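Local coordinates for protein OBCA, Oxalate Biosynthetic Component A (Burkholderia glumae, PDB 4NNB) that adopts a TIM-barrel fold in part of its chain and binds a magnesium ion and an oxaloacetate ion, at residues 6-11 / 497-502; 432-437 / 463-468; 446-451 / 456-461. All blocks are in the same frame, centred on the assembly; numbering follows the deposited sequence.

Contact 1 of 3, residues 6-11 / 497-502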
# COMPACT_ATOMS: atom_id res chain seq x y z
N LEU A 6 -9.29 -9.29 18.58
CA LEU A 6 -9.01 -8.36 17.48
C LEU A 6 -9.49 -8.84 16.12
O LEU A 6 -9.59 -10.05 15.86
CB LEU A 6 -7.52 -8.02 17.41
CG LEU A 6 -6.95 -7.13 18.52
CD1 LEU A 6 -6.41 -7.97 19.66
CD2 LEU A 6 -5.86 -6.26 17.95
N TYR A 7 -9.80 -7.90 15.23
CA TYR A 7 -10.07 -8.28 13.86
C TYR A 7 -9.02 -7.65 12.94
O TYR A 7 -8.51 -6.56 13.22
CB TYR A 7 -11.50 -7.94 13.43
CG TYR A 7 -11.87 -6.47 13.45
CD1 TYR A 7 -11.82 -5.71 12.29
CD2 TYR A 7 -12.29 -5.85 14.62
CE1 TYR A 7 -12.16 -4.36 12.30
CE2 TYR A 7 -12.63 -4.51 14.64
CZ TYR A 7 -12.57 -3.77 13.47
OH TYR A 7 -12.91 -2.43 13.49
N ILE A 8 -8.66 -8.37 11.89
CA ILE A 8 -7.67 -7.89 10.95
C ILE A 8 -8.40 -7.33 9.75
O ILE A 8 -9.28 -7.98 9.19
CB ILE A 8 -6.70 -9.01 10.49
CG1 ILE A 8 -5.90 -9.53 11.69
CG2 ILE A 8 -5.75 -8.51 9.38
CD1 ILE A 8 -5.12 -10.83 11.43
N THR A 9 -8.05 -6.10 9.38
CA THR A 9 -8.48 -5.54 8.11
C THR A 9 -7.39 -5.72 7.05
O THR A 9 -6.24 -5.34 7.26
CB THR A 9 -8.84 -4.03 8.23
OG1 THR A 9 -10.01 -3.89 9.05
CG2 THR A 9 -9.14 -3.44 6.84
N ALA A 10 -7.74 -6.32 5.92
CA ALA A 10 -6.83 -6.38 4.78
C ALA A 10 -7.07 -5.18 3.86
O ALA A 10 -8.21 -4.86 3.55
CB ALA A 10 -7.04 -7.66 4.01
N ALA A 11 -6.01 -4.51 3.42
CA ALA A 11 -6.18 -3.38 2.49
C ALA A 11 -5.33 -3.61 1.24
O ALA A 11 -4.18 -3.18 1.19
CB ALA A 11 -5.82 -2.06 3.16
N GLU A 497 -0.29 -12.47 2.52
CA GLU A 497 0.91 -12.87 3.27
C GLU A 497 1.10 -11.99 4.49
O GLU A 497 1.42 -12.48 5.58
CB GLU A 497 2.16 -12.88 2.38
CG GLU A 497 3.39 -13.37 3.14
CD GLU A 497 4.60 -13.55 2.26
OE1 GLU A 497 5.22 -14.62 2.34
OE2 GLU A 497 4.93 -12.62 1.48
N GLN A 498 0.87 -10.69 4.32
CA GLN A 498 0.94 -9.75 5.44
C GLN A 498 -0.11 -10.06 6.49
O GLN A 498 0.15 -9.95 7.69
CB GLN A 498 0.82 -8.30 4.93
CG GLN A 498 1.96 -7.96 3.95
CD GLN A 498 1.71 -6.69 3.15
OE1 GLN A 498 0.57 -6.38 2.78
NE2 GLN A 498 2.78 -5.94 2.89
N VAL A 499 -1.30 -10.46 6.04
CA VAL A 499 -2.36 -10.90 6.94
C VAL A 499 -1.94 -12.14 7.77
O VAL A 499 -2.13 -12.16 8.99
CB VAL A 499 -3.66 -11.20 6.16
CG1 VAL A 499 -4.71 -11.82 7.07
CG2 VAL A 499 -4.22 -9.91 5.51
N SER A 500 -1.36 -13.15 7.10
CA SER A 500 -0.94 -14.38 7.78
C SER A 500 0.08 -14.09 8.86
O SER A 500 -0.01 -14.62 9.96
CB SER A 500 -0.32 -15.39 6.79
OG SER A 500 -1.25 -15.74 5.79
N LEU A 501 1.04 -13.22 8.53
CA LEU A 501 2.12 -12.87 9.43
C LEU A 501 1.65 -12.06 10.63
O LEU A 501 2.09 -12.31 11.75
CB LEU A 501 3.22 -12.13 8.68
CG LEU A 501 4.07 -13.01 7.77
CD1 LEU A 501 4.91 -12.16 6.83
CD2 LEU A 501 4.96 -13.94 8.60
N VAL A 502 0.77 -11.09 10.43
CA VAL A 502 0.28 -10.35 11.58
C VAL A 502 -0.60 -11.24 12.47
O VAL A 502 -0.56 -11.14 13.69
CB VAL A 502 -0.45 -9.04 11.20
CG1 VAL A 502 -1.85 -9.34 10.68
CG2 VAL A 502 -0.54 -8.13 12.42

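Contact 2 of 3, residues 432-437 / 463-468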
# COMPACT_ATOMS: atom_id res chain seq x y z
N PRO A 432 -4.06 9.72 23.95
CA PRO A 432 -5.15 10.68 24.17
C PRO A 432 -6.15 10.68 23.01
O PRO A 432 -7.32 10.98 23.24
CB PRO A 432 -4.44 12.03 24.22
CG PRO A 432 -2.99 11.74 24.36
CD PRO A 432 -2.77 10.41 23.74
N VAL A 433 -5.69 10.37 21.80
CA VAL A 433 -6.60 10.25 20.65
C VAL A 433 -7.56 9.10 20.89
O VAL A 433 -8.79 9.27 20.77
CB VAL A 433 -5.82 10.06 19.32
CG1 VAL A 433 -6.76 9.73 18.15
CG2 VAL A 433 -5.00 11.30 19.00
N VAL A 434 -7.02 7.94 21.26
CA VAL A 434 -7.86 6.79 21.55
C VAL A 434 -8.87 7.10 22.67
O VAL A 434 -10.05 6.76 22.57
CB VAL A 434 -7.01 5.55 21.92
CG1 VAL A 434 -7.89 4.42 22.43
CG2 VAL A 434 -6.19 5.08 20.70
N GLU A 435 -8.40 7.74 23.74
CA GLU A 435 -9.27 8.03 24.88
C GLU A 435 -10.37 9.05 24.54
O GLU A 435 -11.50 8.94 25.03
CB GLU A 435 -8.45 8.51 26.09
CG GLU A 435 -7.53 7.44 26.66
CD GLU A 435 -8.28 6.15 26.99
OE1 GLU A 435 -9.37 6.21 27.60
OE2 GLU A 435 -7.77 5.07 26.62
N ARG A 436 -10.04 10.04 23.71
CA ARG A 436 -11.07 10.99 23.27
C ARG A 436 -12.15 10.25 22.51
O ARG A 436 -13.34 10.49 22.71
CB ARG A 436 -10.48 12.09 22.39
CG ARG A 436 -9.70 13.16 23.16
CD ARG A 436 -9.30 14.29 22.22
NE ARG A 436 -10.45 15.07 21.78
CZ ARG A 436 -10.44 15.88 20.72
NH1 ARG A 436 -9.34 16.00 19.99
NH2 ARG A 436 -11.53 16.56 20.39
N LEU A 437 -11.75 9.33 21.64
CA LEU A 437 -12.72 8.57 20.86
C LEU A 437 -13.56 7.67 21.76
O LEU A 437 -14.79 7.59 21.59
CB LEU A 437 -12.02 7.77 19.73
CG LEU A 437 -11.29 8.59 18.64
CD1 LEU A 437 -10.52 7.67 17.67
CD2 LEU A 437 -12.27 9.46 17.86
N LEU A 463 -1.75 -3.44 20.94
CA LEU A 463 -2.01 -4.17 22.17
C LEU A 463 -1.92 -3.22 23.37
O LEU A 463 -2.74 -3.29 24.29
CB LEU A 463 -1.03 -5.34 22.30
CG LEU A 463 -1.63 -6.74 22.10
CD1 LEU A 463 -2.85 -6.76 21.20
CD2 LEU A 463 -0.58 -7.72 21.58
N GLY A 464 -0.95 -2.32 23.34
CA GLY A 464 -0.74 -1.40 24.44
C GLY A 464 -1.81 -0.33 24.54
O GLY A 464 -1.99 0.27 25.60
N LEU A 465 -2.50 -0.08 23.43
CA LEU A 465 -3.57 0.92 23.40
C LEU A 465 -4.92 0.30 23.67
O LEU A 465 -5.91 1.01 23.86
CB LEU A 465 -3.59 1.64 22.05
CG LEU A 465 -2.47 2.63 21.81
CD1 LEU A 465 -2.44 3.08 20.34
CD2 LEU A 465 -2.57 3.84 22.76
N GLY A 466 -4.97 -1.03 23.69
CA GLY A 466 -6.22 -1.74 23.87
C GLY A 466 -7.10 -1.68 22.64
O GLY A 466 -8.34 -1.74 22.74
N LEU A 467 -6.47 -1.58 21.47
CA LEU A 467 -7.22 -1.47 20.22
C LEU A 467 -7.97 -2.74 19.85
O LEU A 467 -7.63 -3.84 20.30
CB LEU A 467 -6.31 -1.03 19.08
CG LEU A 467 -5.72 0.36 19.28
CD1 LEU A 467 -5.12 0.90 17.98
CD2 LEU A 467 -6.77 1.34 19.83
N ASP A 468 -9.00 -2.58 19.03
CA ASP A 468 -9.85 -3.69 18.61
C ASP A 468 -9.45 -4.31 17.29
O ASP A 468 -10.01 -5.33 16.89
CB ASP A 468 -11.28 -3.19 18.50
CG ASP A 468 -11.73 -2.50 19.75
OD1 ASP A 468 -12.09 -3.22 20.70
OD2 ASP A 468 -11.69 -1.26 19.80
O HOH W 1 -5.62 3.20 25.15

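Contact 3 of 3, residues 446-451 / 456-461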
# COMPACT_ATOMS: atom_id res chain seq x y z
N ILE A 446 -11.87 0.52 17.47
CA ILE A 446 -10.80 1.32 16.92
C ILE A 446 -9.68 0.41 16.43
O ILE A 446 -9.15 -0.42 17.19
CB ILE A 446 -10.27 2.31 17.97
CG1 ILE A 446 -11.42 3.17 18.51
CG2 ILE A 446 -9.15 3.18 17.41
CD1 ILE A 446 -11.00 4.13 19.62
N SER A 447 -9.32 0.56 15.16
CA SER A 447 -8.20 -0.17 14.58
C SER A 447 -7.05 0.78 14.30
O SER A 447 -7.21 2.01 14.36
CB SER A 447 -8.62 -0.89 13.30
OG SER A 447 -9.61 -1.86 13.56
N ILE A 448 -5.88 0.21 14.00
CA ILE A 448 -4.72 1.00 13.62
C ILE A 448 -4.05 0.48 12.35
O ILE A 448 -4.04 -0.73 12.09
CB ILE A 448 -3.69 1.07 14.77
CG1 ILE A 448 -2.55 2.04 14.44
CG2 ILE A 448 -3.16 -0.34 15.12
CD1 ILE A 448 -1.68 2.43 15.66
N LEU A 449 -3.52 1.39 11.54
CA LEU A 449 -2.63 1.03 10.45
C LEU A 449 -1.35 1.79 10.66
O LEU A 449 -1.33 2.81 11.37
CB LEU A 449 -3.23 1.38 9.08
CG LEU A 449 -3.37 2.85 8.68
CD1 LEU A 449 -2.10 3.41 8.04
CD2 LEU A 449 -4.56 3.02 7.73
N LEU A 450 -0.29 1.31 10.02
CA LEU A 450 0.97 2.04 9.97
C LEU A 450 1.61 1.89 8.59
O LEU A 450 1.44 0.86 7.95
CB LEU A 450 1.94 1.53 11.05
CG LEU A 450 1.71 1.95 12.50
CD1 LEU A 450 2.60 1.13 13.43
CD2 LEU A 450 2.00 3.42 12.67
N PRO A 451 2.34 2.92 8.13
CA PRO A 451 3.03 2.79 6.84
C PRO A 451 4.07 1.67 6.94
O PRO A 451 4.60 1.44 8.03
CB PRO A 451 3.73 4.14 6.65
CG PRO A 451 3.19 5.05 7.72
CD PRO A 451 2.71 4.17 8.83
N ASN A 456 6.79 -2.64 12.25
CA ASN A 456 7.25 -3.50 13.34
C ASN A 456 6.61 -3.08 14.67
O ASN A 456 6.59 -3.84 15.62
CB ASN A 456 8.77 -3.52 13.46
CG ASN A 456 9.45 -4.22 12.28
OD1 ASN A 456 8.83 -5.00 11.58
ND2 ASN A 456 10.73 -3.92 12.06
N LEU A 457 6.07 -1.87 14.70
CA LEU A 457 5.41 -1.32 15.88
C LEU A 457 3.96 -1.76 16.00
O LEU A 457 3.37 -1.64 17.08
CB LEU A 457 5.43 0.21 15.82
CG LEU A 457 6.79 0.90 15.77
CD1 LEU A 457 6.62 2.39 15.55
CD2 LEU A 457 7.55 0.64 17.06
N LEU A 458 3.38 -2.25 14.90
CA LEU A 458 1.92 -2.47 14.83
C LEU A 458 1.32 -3.22 16.00
O LEU A 458 0.37 -2.74 16.63
CB LEU A 458 1.55 -3.23 13.55
CG LEU A 458 1.11 -2.43 12.33
CD1 LEU A 458 0.73 -3.42 11.23
CD2 LEU A 458 -0.06 -1.49 12.67
N VAL A 459 1.84 -4.41 16.27
CA VAL A 459 1.27 -5.24 17.32
C VAL A 459 1.48 -4.66 18.72
O VAL A 459 0.55 -4.63 19.52
CB VAL A 459 1.76 -6.70 17.24
CG1 VAL A 459 1.28 -7.50 18.45
CG2 VAL A 459 1.27 -7.32 15.95
N ASP A 460 2.69 -4.19 19.02
CA ASP A 460 2.95 -3.63 20.35
C ASP A 460 2.06 -2.42 20.62
O ASP A 460 1.46 -2.31 21.69
CB ASP A 460 4.42 -3.23 20.52
CG ASP A 460 5.35 -4.42 20.69
OD1 ASP A 460 4.89 -5.49 21.14
OD2 ASP A 460 6.54 -4.28 20.36
N VAL A 461 1.98 -1.52 19.64
CA VAL A 461 1.18 -0.30 19.79
C VAL A 461 -0.30 -0.61 19.93
O VAL A 461 -0.98 -0.04 20.78
CB VAL A 461 1.39 0.66 18.61
CG1 VAL A 461 0.40 1.82 18.67
CG2 VAL A 461 2.80 1.19 18.62

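Contact 1 of 3, residues 6-11 / 497-502
Ile8 packs against Val499 and Val502 where a strand of the TIM barrel meets a helix of the outer layer. Strand 5-10 has parallel neighbours in 222-229 and 469-472, and helix 495-507 lies over its outer side; the segment axes approach to 9.3 Å and run nearly antiparallel, at 162°. The side chain of Ile8 leaves the backbone toward the helix and branches at CB. Its short branch, CG2, lies 4.2 Å from both Val499 CG1 and Val502 CG1, meeting Val499 at a slant. On the long branch, CG1 is likewise 4.2 Å from Val502 CG1, and the extended second torsion (chi2 168°) carries CD1 on to a tip-to-tip meeting. There CD1 lies 3.7 Å from Val502 CG1, the methyl set between the backbone N and the carbonyl carbon (chi1 77°). The same CD1 passes 4.1 Å from the carbonyl O of Val499. Thr9, between the two contacting strand positions, points away from the helix and touches His224, one of the magnesium ligands, so adjacent residues serve opposite sides of the barrel wall. One turn before Val502, Val499 turns its other methyl, CG2, to Ala10 CB at 3.9 Å.

Contact 2 of 3, residues 432-437 / 463-468
Val434 points its two methyls from helix 416-440 at Leu465 and Leu467, which straddle the C-terminal end of helix 458-465; both helices belong to the outer layer of the TIM barrel. That end is a Schellman motif: Gly466 leaves helical geometry with a positive phi of 74°, and the chain turns so that Leu467 follows Leu465 onto the valine. The side chains of Val434 and Leu467 cross obliquely, so that CD2 of the leucine comes near both valine branches, at 3.9 Å from Val434 CG2 and 4.2 Å from CG1. The valine rotamer explains this double use: with CG1 anti to the backbone N (chi1 171°), CG2 turns to the methyls of Leu465 and Leu467, and CG1 to Leu467 CD2 and the carbonyl O of Leu465. The side chain of Leu465 stays slightly farther off, CD1 4.3 Å from Val434 CG2, while its carbonyl O lies 4.2 Å from Val434 CG1. Leu377 of strand 373-378 also meets Val434, while Leu467 lies on Ile446 and Ile448, placing the cluster between the helices and the barrel wall. Beside this apolar patch, a water donates to Leu465 O at 2.6 Å, and its second hydrogen bond, to the exposed Glu435, reaches OE2 at 3.2 Å.

Contact 3 of 3, residues 446-451 / 456-461
Leu458 and Leu450 lie alongside one another, pointing opposite ways, at the start of a beta-alpha-beta unit of the TIM barrel, in which helix 458-465 links strand 444-449 to strand 469-472. Leu458 carries the largest share of the burial, and its conformation is unusual: chi1 is -96°, well off the staggered value near -60°, followed by an extended chi2. Its CD2 methyl lies against backbone as well as side chains, 3.9 Å from Leu450 N and 4.1 Å from Leu449 C. Leu450 leans the other way, and its CD1 comes 3.8 Å from Leu458 CD2, and equally near Leu458 N and Leu457 CB. Ile448 is extended along its long branch, with CG1 anti to the backbone N (chi1 -173°). This leaves CG2 between the N and the carbonyl carbon, 4.1 Å from Leu458 CD2, and sends CD1 further along the helix to Val461. Leu449, between Ile448 and Leu450, points away from the helix to the barrel interior, where its side chain lies about 7 Å from the magnesium ion. On the helix side, Leu457 touches Val423 and Val461 touches Ala426, both of helix 416-440, which closes the cluster laterally. The Ile448 and Val461 side chains cross at about a right angle, CD1 meeting Val461 CG1 at 3.7 Å.

All three contacts are buried, but contact 2 lies farther out, its centre about 24 Å from the chain centre against about 13 and 15 Å for contacts 1 and 3. Contacts 1 and 3 both join a barrel strand, in contact 3 with the loop that follows it, to an outer helix, and are apolar across the segments; contact 2, between helix 416-440 and the C-terminal end of helix 458-465 with the loop that follows, adds a water bridge. Contacts 2 and 3 share helix 458-465. Asp468 ties all three together, its O 3.1 Å from Tyr7 N and its N 2.8 Å from Ile446 O, both probable hydrogen bonds. Contact 3 nests within contact 2, and both within contact 1.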